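Local coordinates for protein beta-fructofuranosidase (Arthrobacter, PDB 3WPU) that is a levansucrase/invertase-family protein of clan B_Fructosidase, built around a five-bladed beta-propeller, at residues N49-S54 against S389-G394; D76-T81 against T337-I342; I95-V100 against G173-F178; R110-K115 against V182-N187; T223-A228 against T259-E264. All blocks are in the same frame, centred on the assembly; numbering follows the deposited sequence.

Contact 1 of 5, residues N49-S54 against S389-G394; sequences NSMPAS and SGLALG
M51 and L391 meet through their methyl ends. M51 starts with CG beside its own backbone N (chi1 -59°) and bends again at chi2 and chi3, which sends the chain toward L391 in a hook. M51 CB faces the 389-394 segment but stays 5.1 Å from L391 CD2. M51 CG lies at a similar range, 5.0 Å from L391 CD2, and the sulfur M51 SD swings slightly wider, 5.3 Å from L391 CD2. M51 CE closes the gap, packing on L391 CD2 at 3.9 Å, and the two side chains cross obliquely. T56 and L399 also touch M51, while L36 of helix 30-38 and Y371 flank L391. Away from this apolar point a water joins the two backbones. It donates to S54 O (2.9 Å) and to A392 O (2.7 Å), linking two carbonyls that could not bond each other. A local turn lies behind each approach. In an Asx turn, M51 N bonds N49 OD1 at 3.1 Å from well above the carbonyl plane. In an ST turn, L391 N bonds S389 OG at 3.1 Å just after helix 385-388, where G390 has positive phi. The loop between helix 30-38 and strand 72-81 is thus laid on the start of strand 391-394, whose A392 and L393 both face V370 of the neighbouring antiparallel strand, a classic beta bulge.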
# COMPACT_ATOMS: atom_id res chain seq x y z
N ASN A 49 19.43 5.40 -15.20
CA ASN A 49 18.01 5.77 -15.17
C ASN A 49 17.64 6.62 -16.39
O ASN A 49 18.36 7.56 -16.74
CB ASN A 49 17.77 6.57 -13.90
CG ASN A 49 16.32 6.92 -13.68
OD1 ASN A 49 15.42 6.21 -14.11
ND2 ASN A 49 16.11 8.00 -12.97
N SER A 50 16.51 6.29 -17.03
CA SER A 50 15.98 7.08 -18.15
C SER A 50 14.80 7.96 -17.76
O SER A 50 14.34 8.73 -18.60
CB SER A 50 15.57 6.18 -19.31
OG SER A 50 14.38 5.44 -19.06
N MET A 51 14.30 7.81 -16.53
CA MET A 51 13.09 8.54 -16.09
C MET A 51 13.49 9.83 -15.41
O MET A 51 14.62 9.97 -14.93
CB MET A 51 12.25 7.66 -15.15
CG MET A 51 11.79 6.33 -15.75
SD MET A 51 10.98 6.48 -17.35
CE MET A 51 9.38 7.20 -16.91
N PRO A 52 12.57 10.80 -15.34
CA PRO A 52 12.93 12.06 -14.72
C PRO A 52 13.21 11.90 -13.23
O PRO A 52 12.55 11.11 -12.54
CB PRO A 52 11.69 12.94 -14.94
CG PRO A 52 11.03 12.34 -16.13
CD PRO A 52 11.24 10.87 -15.96
N ALA A 53 14.20 12.63 -12.73
CA ALA A 53 14.63 12.49 -11.34
C ALA A 53 13.51 12.83 -10.37
O ALA A 53 13.37 12.21 -9.31
CB ALA A 53 15.85 13.36 -11.06
N SER A 54 12.66 13.76 -10.77
CA SER A 54 11.58 14.22 -9.88
C SER A 54 10.51 13.16 -9.60
O SER A 54 9.72 13.32 -8.66
CB SER A 54 10.92 15.49 -10.40
OG SER A 54 10.27 15.24 -11.64
N SER A 389 0.58 10.93 -16.88
CA SER A 389 1.22 9.64 -16.97
C SER A 389 0.75 8.69 -15.87
O SER A 389 0.64 7.50 -16.10
CB SER A 389 2.73 9.81 -16.86
OG SER A 389 3.15 10.22 -15.56
N GLY A 390 0.49 9.25 -14.69
CA GLY A 390 0.20 8.49 -13.50
C GLY A 390 1.42 8.24 -12.63
O GLY A 390 1.28 7.86 -11.46
N LEU A 391 2.62 8.40 -13.16
CA LEU A 391 3.79 8.06 -12.36
C LEU A 391 4.06 9.10 -11.28
O LEU A 391 4.21 10.27 -11.60
CB LEU A 391 5.02 7.94 -13.23
CG LEU A 391 6.33 7.51 -12.56
CD1 LEU A 391 6.17 6.18 -11.86
CD2 LEU A 391 7.41 7.48 -13.61
N ALA A 392 4.18 8.64 -10.04
CA ALA A 392 4.58 9.47 -8.91
C ALA A 392 5.98 9.08 -8.37
O ALA A 392 6.79 9.96 -8.07
CB ALA A 392 3.57 9.40 -7.81
N LEU A 393 6.26 7.80 -8.24
CA LEU A 393 7.53 7.40 -7.65
C LEU A 393 8.00 6.06 -8.21
O LEU A 393 7.66 5.00 -7.68
CB LEU A 393 7.43 7.33 -6.12
CG LEU A 393 8.74 7.18 -5.34
CD1 LEU A 393 9.49 8.49 -5.35
CD2 LEU A 393 8.49 6.75 -3.90
N GLY A 394 8.78 6.12 -9.27
CA GLY A 394 9.30 4.96 -9.96
C GLY A 394 10.68 4.55 -9.48
O GLY A 394 11.51 5.39 -9.13
O HOH W 1 7.31 12.55 -7.34

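Contact 2 of 5, residues D76-T81 against T337-I342; sequences DTWPLT and TERPQI
R339 reaches across the middle of the propeller to the backbone of T77, tying strand 72-81 to the corner just before strand 340-345. The tight part is the end of the guanidinium. NH2 donates to T77 O at 2.7 Å with an N-H...O angle of 156°, and NH1 adds a weak bond to T77 O at 3.1 Å. The oxygen lies in the guanidinium plane, whereas NH2 stands above the plane of the T77 carbonyl. Q432 NE2 also bonds T77 O, which three N-H donors therefore grip. W78 CB presses on the guanidinium edge, 3.5 Å from NH2. The extended run from CG to NE gives the arginine its span. The looser side lies toward D76, whose carboxylate turns to other partners, OD1 to S422 and OD2 to a bound glycerol, with OD2 still 5.1 Å from R339 NH1. A water beside T77 accepts from T77 N at 3.0 Å and, weakly, from R339 NH1.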
# COMPACT_ATOMS: atom_id res chain seq x y z
N ASP A 76 5.26 -6.38 2.49
CA ASP A 76 4.23 -5.33 2.67
C ASP A 76 4.02 -5.02 4.16
O ASP A 76 3.79 -5.93 4.95
CB ASP A 76 2.87 -5.73 2.14
CG ASP A 76 2.86 -6.19 0.71
OD1 ASP A 76 3.90 -6.33 0.06
OD2 ASP A 76 1.74 -6.45 0.24
N THR A 77 4.08 -3.74 4.51
CA THR A 77 4.02 -3.30 5.88
C THR A 77 3.00 -2.16 5.97
O THR A 77 2.88 -1.35 5.04
CB THR A 77 5.40 -2.88 6.37
OG1 THR A 77 6.25 -4.05 6.33
CG2 THR A 77 5.36 -2.27 7.75
N TRP A 78 2.31 -2.11 7.09
CA TRP A 78 1.41 -0.99 7.39
C TRP A 78 1.41 -0.55 8.85
O TRP A 78 1.60 -1.36 9.77
CB TRP A 78 -0.02 -1.28 6.94
CG TRP A 78 -0.67 -2.53 7.49
CD1 TRP A 78 -1.52 -2.62 8.54
CD2 TRP A 78 -0.55 -3.85 6.95
NE1 TRP A 78 -1.95 -3.92 8.70
CE2 TRP A 78 -1.34 -4.70 7.74
CE3 TRP A 78 0.20 -4.40 5.89
CZ2 TRP A 78 -1.44 -6.08 7.50
CZ3 TRP A 78 0.08 -5.75 5.64
CH2 TRP A 78 -0.70 -6.59 6.47
N PRO A 79 1.17 0.75 9.07
CA PRO A 79 1.10 1.30 10.42
C PRO A 79 -0.30 1.11 11.04
O PRO A 79 -1.20 0.62 10.38
CB PRO A 79 1.36 2.80 10.19
CG PRO A 79 0.74 3.05 8.86
CD PRO A 79 0.99 1.80 8.05
N LEU A 80 -0.43 1.49 12.29
CA LEU A 80 -1.72 1.57 12.94
C LEU A 80 -2.29 2.95 12.63
O LEU A 80 -1.61 3.97 12.84
CB LEU A 80 -1.50 1.41 14.43
CG LEU A 80 -2.66 1.12 15.34
CD1 LEU A 80 -3.54 0.03 14.73
CD2 LEU A 80 -2.07 0.69 16.69
N THR A 81 -3.53 3.00 12.14
CA THR A 81 -4.10 4.24 11.66
C THR A 81 -5.45 4.54 12.25
O THR A 81 -6.11 3.67 12.78
CB THR A 81 -4.24 4.23 10.12
OG1 THR A 81 -4.99 3.08 9.69
CG2 THR A 81 -2.86 4.17 9.47
N THR A 337 -3.28 -2.97 -10.34
CA THR A 337 -3.20 -1.73 -9.61
C THR A 337 -3.26 -2.14 -8.14
O THR A 337 -4.34 -2.30 -7.56
CB THR A 337 -4.40 -0.83 -10.00
OG1 THR A 337 -5.57 -1.66 -10.06
CG2 THR A 337 -4.20 -0.22 -11.38
N GLU A 338 -2.10 -2.38 -7.54
CA GLU A 338 -2.03 -2.98 -6.22
C GLU A 338 -2.06 -1.96 -5.08
O GLU A 338 -1.75 -0.78 -5.29
CB GLU A 338 -0.73 -3.80 -6.11
CG GLU A 338 -0.62 -4.82 -7.20
CD GLU A 338 0.57 -5.73 -7.00
OE1 GLU A 338 0.50 -6.60 -6.10
OE2 GLU A 338 1.51 -5.63 -7.80
N ARG A 339 -2.38 -2.44 -3.88
CA ARG A 339 -2.30 -1.65 -2.68
C ARG A 339 -2.81 -0.21 -2.78
O ARG A 339 -2.12 0.77 -2.46
CB ARG A 339 -0.86 -1.65 -2.18
CG ARG A 339 -0.87 -1.37 -0.74
CD ARG A 339 0.48 -1.40 -0.09
NE ARG A 339 0.22 -1.10 1.30
CZ ARG A 339 1.09 -1.28 2.27
NH1 ARG A 339 2.34 -1.73 2.01
NH2 ARG A 339 0.71 -0.97 3.49
N PRO A 340 -4.06 -0.08 -3.21
CA PRO A 340 -4.60 1.27 -3.34
C PRO A 340 -4.81 1.93 -1.97
O PRO A 340 -5.16 1.27 -0.98
CB PRO A 340 -5.93 1.03 -4.04
CG PRO A 340 -6.34 -0.33 -3.61
CD PRO A 340 -5.03 -1.11 -3.59
N GLN A 341 -4.59 3.23 -1.93
CA GLN A 341 -4.97 4.05 -0.77
C GLN A 341 -5.45 5.39 -1.26
O GLN A 341 -5.09 5.83 -2.33
CB GLN A 341 -3.81 4.26 0.20
CG GLN A 341 -2.60 4.92 -0.46
CD GLN A 341 -1.40 5.07 0.44
OE1 GLN A 341 -0.32 4.50 0.14
NE2 GLN A 341 -1.53 5.84 1.52
N ILE A 342 -6.30 6.02 -0.45
CA ILE A 342 -6.78 7.36 -0.68
C ILE A 342 -6.16 8.27 0.37
O ILE A 342 -6.22 7.99 1.58
CB ILE A 342 -8.31 7.43 -0.57
CG1 ILE A 342 -8.98 6.52 -1.63
CG2 ILE A 342 -8.76 8.87 -0.73
CD1 ILE A 342 -8.88 7.01 -3.03
O HOH W 2 5.21 -1.66 2.71

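Contact 3 of 5, residues I95-V100 against G173-F178; sequences IIFSLV and GEIKLF
F97 meets I175 and L177 by apolar contact alone, the two aliphatic residues using different parts of its ring. At the edge, I175 CD1 lies near the ring plane, 4.0 Å from F97 CZ; the isoleucine and the phenylalanine approach head-on. I175 CG2, 4.1 Å from F97 CZ, is instead displaced from the plane toward the face that L177 occupies. Over that face, L177 CD1 sits 4.3 Å above the centre of the ring, while L177 CD2 approaches F97 CE1 at 4.3 Å. With CG beside the backbone N (chi1 -70°), the F97 ring lies between strand 93-102 and strand 174-184. These are not sheet neighbours: the parallel pair 72-81 and 159-169 runs between them, and it supplies W78, whose ring meets that of F97 with planes about 20° apart, and A167, which touches both F97 and I175. The polar chemistry is kept to other residues of 173-178, where K176 NZ forms a salt bridge with E174 OE2 at 3.2 Å. Strands 72-81 and 159-169 probably begin successive propeller blades, so the cluster would fill the wedge between two blades. With buried carbon surfaces on both sides, the contact depends on the fit of side-chain shapes and carries no directional polar bond between its segments.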
# COMPACT_ATOMS: atom_id res chain seq x y z
N ILE A 95 3.86 0.73 16.51
CA ILE A 95 3.47 -0.64 16.18
C ILE A 95 3.18 -0.70 14.68
O ILE A 95 2.43 0.12 14.15
CB ILE A 95 2.20 -1.08 16.95
CG1 ILE A 95 2.47 -1.15 18.45
CG2 ILE A 95 1.70 -2.42 16.42
CD1 ILE A 95 1.21 -1.17 19.29
N ILE A 96 3.80 -1.66 14.01
CA ILE A 96 3.53 -1.93 12.59
C ILE A 96 3.17 -3.39 12.38
O ILE A 96 3.55 -4.27 13.19
CB ILE A 96 4.69 -1.53 11.68
CG1 ILE A 96 5.94 -2.33 12.04
CG2 ILE A 96 4.90 -0.01 11.75
CD1 ILE A 96 7.13 -2.10 11.14
N PHE A 97 2.44 -3.62 11.30
CA PHE A 97 2.08 -4.96 10.83
C PHE A 97 2.78 -5.20 9.52
O PHE A 97 2.88 -4.29 8.69
CB PHE A 97 0.57 -5.06 10.62
CG PHE A 97 -0.21 -5.06 11.90
CD1 PHE A 97 -0.40 -6.23 12.61
CD2 PHE A 97 -0.76 -3.89 12.38
CE1 PHE A 97 -1.13 -6.25 13.79
CE2 PHE A 97 -1.50 -3.90 13.55
CZ PHE A 97 -1.68 -5.07 14.25
N SER A 98 3.28 -6.43 9.33
CA SER A 98 3.98 -6.80 8.12
C SER A 98 3.62 -8.20 7.65
O SER A 98 3.36 -9.10 8.47
CB SER A 98 5.49 -6.82 8.34
OG SER A 98 6.03 -5.58 8.79
N LEU A 99 3.66 -8.42 6.33
CA LEU A 99 3.68 -9.76 5.78
C LEU A 99 5.07 -10.32 6.05
O LEU A 99 6.07 -9.65 5.78
CB LEU A 99 3.41 -9.78 4.27
CG LEU A 99 2.05 -9.23 3.83
CD1 LEU A 99 1.78 -9.59 2.38
CD2 LEU A 99 0.96 -9.75 4.75
N VAL A 100 5.10 -11.49 6.66
CA VAL A 100 6.37 -12.17 6.96
C VAL A 100 6.32 -13.62 6.49
O VAL A 100 5.25 -14.23 6.40
CB VAL A 100 6.73 -12.09 8.47
CG1 VAL A 100 6.85 -10.63 8.94
CG2 VAL A 100 5.73 -12.83 9.34
N GLY A 173 -7.37 1.03 22.71
CA GLY A 173 -6.24 0.17 22.34
C GLY A 173 -6.64 -1.02 21.48
O GLY A 173 -5.80 -1.86 21.14
N GLU A 174 -7.91 -1.10 21.11
CA GLU A 174 -8.37 -2.16 20.22
C GLU A 174 -7.87 -1.88 18.82
O GLU A 174 -7.77 -0.71 18.40
CB GLU A 174 -9.90 -2.22 20.22
CG GLU A 174 -10.54 -3.13 19.18
CD GLU A 174 -12.02 -2.84 19.05
OE1 GLU A 174 -12.71 -3.01 20.08
OE2 GLU A 174 -12.46 -2.41 17.95
N ILE A 175 -7.59 -2.96 18.10
CA ILE A 175 -7.16 -2.89 16.73
C ILE A 175 -8.12 -3.70 15.85
O ILE A 175 -8.35 -4.89 16.11
CB ILE A 175 -5.74 -3.47 16.59
CG1 ILE A 175 -4.73 -2.62 17.40
CG2 ILE A 175 -5.35 -3.54 15.12
CD1 ILE A 175 -3.34 -3.23 17.44
N LYS A 176 -8.65 -3.06 14.81
CA LYS A 176 -9.37 -3.76 13.76
C LYS A 176 -8.39 -4.00 12.61
O LYS A 176 -8.01 -3.05 11.89
CB LYS A 176 -10.57 -2.98 13.28
CG LYS A 176 -11.68 -2.83 14.29
CD LYS A 176 -12.82 -2.06 13.64
CE LYS A 176 -14.07 -1.96 14.50
NZ LYS A 176 -13.87 -0.89 15.48
N LEU A 177 -7.96 -5.24 12.48
CA LEU A 177 -7.04 -5.63 11.43
C LEU A 177 -7.82 -6.08 10.18
O LEU A 177 -8.50 -7.11 10.17
CB LEU A 177 -6.12 -6.71 11.96
CG LEU A 177 -5.08 -7.29 10.99
CD1 LEU A 177 -4.19 -6.20 10.42
CD2 LEU A 177 -4.26 -8.36 11.69
N PHE A 178 -7.79 -5.25 9.15
CA PHE A 178 -8.37 -5.59 7.85
C PHE A 178 -7.29 -6.26 7.03
O PHE A 178 -6.23 -5.71 6.88
CB PHE A 178 -8.89 -4.35 7.15
CG PHE A 178 -10.06 -3.72 7.87
CD1 PHE A 178 -11.35 -4.14 7.64
CD2 PHE A 178 -9.82 -2.76 8.84
CE1 PHE A 178 -12.43 -3.58 8.32
CE2 PHE A 178 -10.89 -2.19 9.53
CZ PHE A 178 -12.19 -2.62 9.27

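Contact 4 of 5, residues R110-K115 against V182-N187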
# COMPACT_ATOMS: atom_id res chain seq x y z
N ARG A 110 7.60 -16.93 -1.00
CA ARG A 110 7.01 -16.38 0.22
C ARG A 110 5.50 -16.26 0.13
O ARG A 110 4.82 -16.29 1.16
CB ARG A 110 7.60 -15.01 0.54
CG ARG A 110 7.23 -13.85 -0.41
CD ARG A 110 8.06 -12.58 -0.15
NE ARG A 110 7.74 -11.48 -1.07
CZ ARG A 110 8.22 -11.29 -2.29
NH1 ARG A 110 9.12 -12.13 -2.80
NH2 ARG A 110 7.81 -10.24 -3.01
N HIS A 111 4.98 -16.11 -1.08
CA HIS A 111 3.58 -15.69 -1.23
C HIS A 111 2.59 -16.73 -0.73
O HIS A 111 1.60 -16.38 -0.09
CB HIS A 111 3.29 -15.35 -2.68
CG HIS A 111 4.30 -14.43 -3.27
ND1 HIS A 111 4.28 -13.07 -3.05
CD2 HIS A 111 5.43 -14.68 -3.99
CE1 HIS A 111 5.30 -12.51 -3.66
NE2 HIS A 111 6.03 -13.47 -4.22
N VAL A 112 2.85 -18.01 -1.01
CA VAL A 112 1.95 -19.09 -0.58
C VAL A 112 2.15 -19.55 0.86
O VAL A 112 1.41 -20.43 1.33
CB VAL A 112 1.90 -20.29 -1.54
CG1 VAL A 112 1.37 -19.86 -2.89
CG2 VAL A 112 3.26 -20.96 -1.68
N PHE A 113 3.11 -18.93 1.56
CA PHE A 113 3.40 -19.21 2.97
C PHE A 113 3.38 -17.95 3.82
O PHE A 113 3.91 -17.92 4.92
CB PHE A 113 4.77 -19.91 3.09
CG PHE A 113 4.87 -21.16 2.28
CD1 PHE A 113 4.08 -22.26 2.57
CD2 PHE A 113 5.75 -21.24 1.21
CE1 PHE A 113 4.15 -23.40 1.79
CE2 PHE A 113 5.82 -22.38 0.44
CZ PHE A 113 5.03 -23.47 0.73
N ALA A 114 2.67 -16.92 3.34
CA ALA A 114 2.68 -15.60 3.97
C ALA A 114 1.78 -15.57 5.18
O ALA A 114 0.70 -16.15 5.18
CB ALA A 114 2.20 -14.56 2.98
N LYS A 115 2.26 -14.85 6.19
CA LYS A 115 1.50 -14.60 7.42
C LYS A 115 1.69 -13.16 7.88
O LYS A 115 2.61 -12.49 7.46
CB LYS A 115 1.96 -15.56 8.51
CG LYS A 115 1.83 -17.02 8.13
CD LYS A 115 2.42 -17.91 9.21
CE LYS A 115 2.45 -19.34 8.75
NZ LYS A 115 2.93 -20.19 9.86
N VAL A 182 -6.57 -15.79 2.45
CA VAL A 182 -6.51 -16.50 1.17
C VAL A 182 -6.35 -18.01 1.34
O VAL A 182 -5.53 -18.50 2.14
CB VAL A 182 -5.35 -15.98 0.28
CG1 VAL A 182 -5.50 -16.48 -1.15
CG2 VAL A 182 -5.31 -14.46 0.28
N ALA A 183 -7.14 -18.76 0.58
CA ALA A 183 -7.03 -20.22 0.54
C ALA A 183 -6.68 -20.68 -0.87
O ALA A 183 -7.24 -20.20 -1.85
CB ALA A 183 -8.31 -20.89 1.00
N PHE A 184 -5.72 -21.60 -0.97
CA PHE A 184 -5.29 -22.16 -2.22
C PHE A 184 -5.61 -23.64 -2.23
O PHE A 184 -5.55 -24.29 -1.17
CB PHE A 184 -3.78 -22.03 -2.43
CG PHE A 184 -3.27 -20.61 -2.42
CD1 PHE A 184 -2.92 -19.96 -3.60
CD2 PHE A 184 -3.11 -19.92 -1.21
CE1 PHE A 184 -2.43 -18.67 -3.57
CE2 PHE A 184 -2.59 -18.63 -1.18
CZ PHE A 184 -2.28 -18.00 -2.37
N TYR A 185 -5.89 -24.16 -3.42
CA TYR A 185 -6.29 -25.57 -3.59
C TYR A 185 -5.47 -26.18 -4.70
O TYR A 185 -5.88 -26.19 -5.86
CB TYR A 185 -7.79 -25.64 -3.86
CG TYR A 185 -8.60 -25.03 -2.76
CD1 TYR A 185 -9.14 -25.81 -1.73
CD2 TYR A 185 -8.81 -23.66 -2.71
CE1 TYR A 185 -9.88 -25.24 -0.70
CE2 TYR A 185 -9.55 -23.08 -1.69
CZ TYR A 185 -10.06 -23.87 -0.67
OH TYR A 185 -10.80 -23.30 0.34
N ARG A 186 -4.28 -26.65 -4.34
CA ARG A 186 -3.27 -27.05 -5.32
C ARG A 186 -2.91 -28.53 -5.18
O ARG A 186 -2.90 -29.07 -4.08
CB ARG A 186 -2.01 -26.19 -5.17
CG ARG A 186 -2.17 -24.80 -5.79
CD ARG A 186 -1.50 -23.69 -5.01
NE ARG A 186 -0.10 -23.45 -5.35
CZ ARG A 186 0.41 -22.30 -5.81
NH1 ARG A 186 -0.33 -21.23 -6.08
NH2 ARG A 186 1.70 -22.23 -6.04
N ASN A 187 -2.66 -29.16 -6.33
CA ASN A 187 -2.12 -30.51 -6.36
C ASN A 187 -0.65 -30.46 -5.98
O ASN A 187 -0.04 -29.40 -5.99
CB ASN A 187 -2.25 -31.13 -7.76
CG ASN A 187 -3.70 -31.30 -8.18
OD1 ASN A 187 -4.14 -30.72 -9.17
ND2 ASN A 187 -4.44 -32.09 -7.44
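V112 sends a single methyl, CG1, onto two flat groups, the ring of F184 and the guanidinium of R186. It belongs to the loop joining strands 93-102 and 115-122 of one propeller blade; F184 comes from strand 174-184, probably in the next blade, and R186 follows two residues later. Against F184 the methyl lies over a face, 4.2 Å from the ring centroid and 17° off the ring normal, a CH-pi contact in which F184 CE1 and CZ are the nearest ring atoms. Against R186 it again lies over a face, 3.7 Å above the guanidinium plane and offset toward the rim. The valine and arginine side chains cross at about a right angle. R186 manages this by bending at chi2 and chi3 (142° and 88°), which turns a face of the guanidinium to the valine methyl; its backbone N is held by S158 OG. T161 touches F184, and H159 touches V112, both from strand 159-169. H111 and R110, by contrast, direct their polar ends to bound glycerol. On the other branch of the valine, V112 CG2 sits 3.6 Å above the F113 ring, offset toward its rim.

Contact 5 of 5, residues T223-A228 against T259-E264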
# COMPACT_ATOMS: atom_id res chain seq x y z
N THR A 223 -13.82 -12.33 10.67
CA THR A 223 -15.07 -12.05 9.99
C THR A 223 -14.85 -11.89 8.50
O THR A 223 -13.99 -11.10 8.08
CB THR A 223 -15.71 -10.78 10.54
OG1 THR A 223 -15.85 -10.89 11.97
CG2 THR A 223 -17.08 -10.53 9.91
N ASP A 224 -15.63 -12.60 7.71
CA ASP A 224 -15.53 -12.58 6.25
C ASP A 224 -16.31 -11.37 5.76
O ASP A 224 -17.53 -11.28 6.00
CB ASP A 224 -16.12 -13.90 5.73
CG ASP A 224 -15.99 -14.10 4.24
OD1 ASP A 224 -15.53 -13.19 3.52
OD2 ASP A 224 -16.41 -15.19 3.79
N LEU A 225 -15.65 -10.41 5.12
CA LEU A 225 -16.33 -9.16 4.72
C LEU A 225 -16.78 -9.13 3.27
O LEU A 225 -17.94 -8.77 2.98
CB LEU A 225 -15.43 -7.96 4.98
CG LEU A 225 -14.83 -7.83 6.40
CD1 LEU A 225 -13.92 -6.63 6.43
CD2 LEU A 225 -15.91 -7.70 7.48
N LEU A 226 -15.87 -9.48 2.36
CA LEU A 226 -16.10 -9.36 0.93
C LEU A 226 -15.35 -10.37 0.12
O LEU A 226 -14.23 -10.76 0.47
CB LEU A 226 -15.66 -7.96 0.41
CG LEU A 226 -16.31 -6.73 1.01
CD1 LEU A 226 -15.54 -5.47 0.64
CD2 LEU A 226 -17.75 -6.61 0.53
N GLN A 227 -16.00 -10.84 -0.93
CA GLN A 227 -15.36 -11.67 -1.95
C GLN A 227 -15.83 -11.18 -3.32
O GLN A 227 -16.93 -10.63 -3.45
CB GLN A 227 -15.65 -13.15 -1.75
CG GLN A 227 -17.06 -13.58 -1.95
CD GLN A 227 -17.27 -15.02 -1.47
OE1 GLN A 227 -17.26 -15.30 -0.27
NE2 GLN A 227 -17.44 -15.92 -2.41
N ALA A 228 -15.01 -11.38 -4.32
CA ALA A 228 -15.32 -10.91 -5.68
C ALA A 228 -16.71 -11.35 -6.13
O ALA A 228 -17.11 -12.51 -5.95
CB ALA A 228 -14.26 -11.41 -6.66
N THR A 259 -17.76 5.05 6.62
CA THR A 259 -16.45 4.42 6.40
C THR A 259 -16.42 3.74 5.05
O THR A 259 -17.30 2.94 4.71
CB THR A 259 -16.10 3.41 7.51
OG1 THR A 259 -16.16 4.07 8.78
CG2 THR A 259 -14.66 2.82 7.30
N PHE A 260 -15.35 4.02 4.29
CA PHE A 260 -15.14 3.42 2.98
C PHE A 260 -13.89 2.59 3.00
O PHE A 260 -13.12 2.64 3.94
CB PHE A 260 -15.03 4.48 1.89
CG PHE A 260 -16.31 5.22 1.66
CD1 PHE A 260 -17.25 4.72 0.78
CD2 PHE A 260 -16.57 6.39 2.33
CE1 PHE A 260 -18.46 5.38 0.57
CE2 PHE A 260 -17.77 7.06 2.13
CZ PHE A 260 -18.70 6.55 1.25
N MET A 261 -13.75 1.81 1.94
CA MET A 261 -12.58 0.95 1.73
C MET A 261 -12.25 0.95 0.25
O MET A 261 -13.14 0.83 -0.58
CB MET A 261 -12.92 -0.47 2.19
CG MET A 261 -11.85 -1.55 1.90
SD MET A 261 -12.56 -3.21 2.05
CE MET A 261 -13.02 -3.29 3.77
N VAL A 262 -10.96 1.01 -0.07
CA VAL A 262 -10.50 0.68 -1.40
C VAL A 262 -9.67 -0.59 -1.34
O VAL A 262 -9.18 -1.00 -0.28
CB VAL A 262 -9.72 1.82 -2.11
CG1 VAL A 262 -10.66 3.00 -2.40
CG2 VAL A 262 -8.54 2.30 -1.31
N PHE A 263 -9.62 -1.25 -2.49
CA PHE A 263 -8.92 -2.51 -2.61
C PHE A 263 -8.62 -2.75 -4.08
O PHE A 263 -9.17 -2.10 -4.95
CB PHE A 263 -9.78 -3.66 -2.04
CG PHE A 263 -11.16 -3.71 -2.62
CD1 PHE A 263 -11.43 -4.44 -3.76
CD2 PHE A 263 -12.18 -3.00 -2.03
CE1 PHE A 263 -12.68 -4.45 -4.33
CE2 PHE A 263 -13.45 -3.01 -2.60
CZ PHE A 263 -13.69 -3.74 -3.73
N GLU A 264 -7.67 -3.64 -4.35
CA GLU A 264 -7.40 -4.09 -5.70
C GLU A 264 -8.39 -5.14 -6.18
O GLU A 264 -8.66 -6.12 -5.48
CB GLU A 264 -5.98 -4.71 -5.79
CG GLU A 264 -5.69 -5.25 -7.18
CD GLU A 264 -4.33 -5.91 -7.30
OE1 GLU A 264 -3.67 -6.09 -6.28
OE2 GLU A 264 -3.97 -6.26 -8.45
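L225 and L226, the two leucines that meet M261, are both hydrogen-bonded through their backbones to the single residue I200. Two residues facing one make a classic beta bulge, and both leucine CB atoms point toward strand 260-266. L226 carries the closer touch. Its CD1 packs on M261 SD at 4.0 Å, the two side chains running antiparallel alongside each other. M261 has CG anti to its N (chi1 174°) and runs out nearly straight to the sulfur, then bends at chi3 (-64°); that last bend carries M261 CE toward L225, whose CD1 lies 4.4 Å from it. The thioether thus spends its sulfur on one leucine and its methyl on the next. Strand 213-226 is probably the last strand of a four-stranded blade of the propeller, and strand 260-266 lies between strands 245-250 and 305-313 of the five-stranded sheet that follows, so the contact probably spans two adjacent blades. W321 touches L225, L226 and M261 alike, and I200 lies against M261 and F263. Beside the sulfur, the F263 ring approaches more loosely, F263 CE2 standing 4.6 Å from L226 CD1, while its ring also meets Y233 edge-to-face. On strand 213-226, D224 OD2 forms a salt bridge with R199 NH1.

How the contacts relate
From the N terminus, contact 1 opens first, in the loop after helix 30-38, and closes last at strand 391-394, so the other four nest inside its loop. Contact 2 opens on strand 72-81 and closes at 337-342, enclosing contacts 3, 4 and 5. Contacts 3 and 4 cross, their segments alternating, and join strand 93-102 and the loop before 115-122 to strand 174-184, probably in adjacent blades. Contact 5 follows in series and continues to the next sheet, while contacts 1 and 2 bring in the sheet of strands 340-345 to 391-394. Strand pairing links contacts 2 and 3; F178 packs on L225, and P340 on F263, joining contact 5 to contacts 3 and 2.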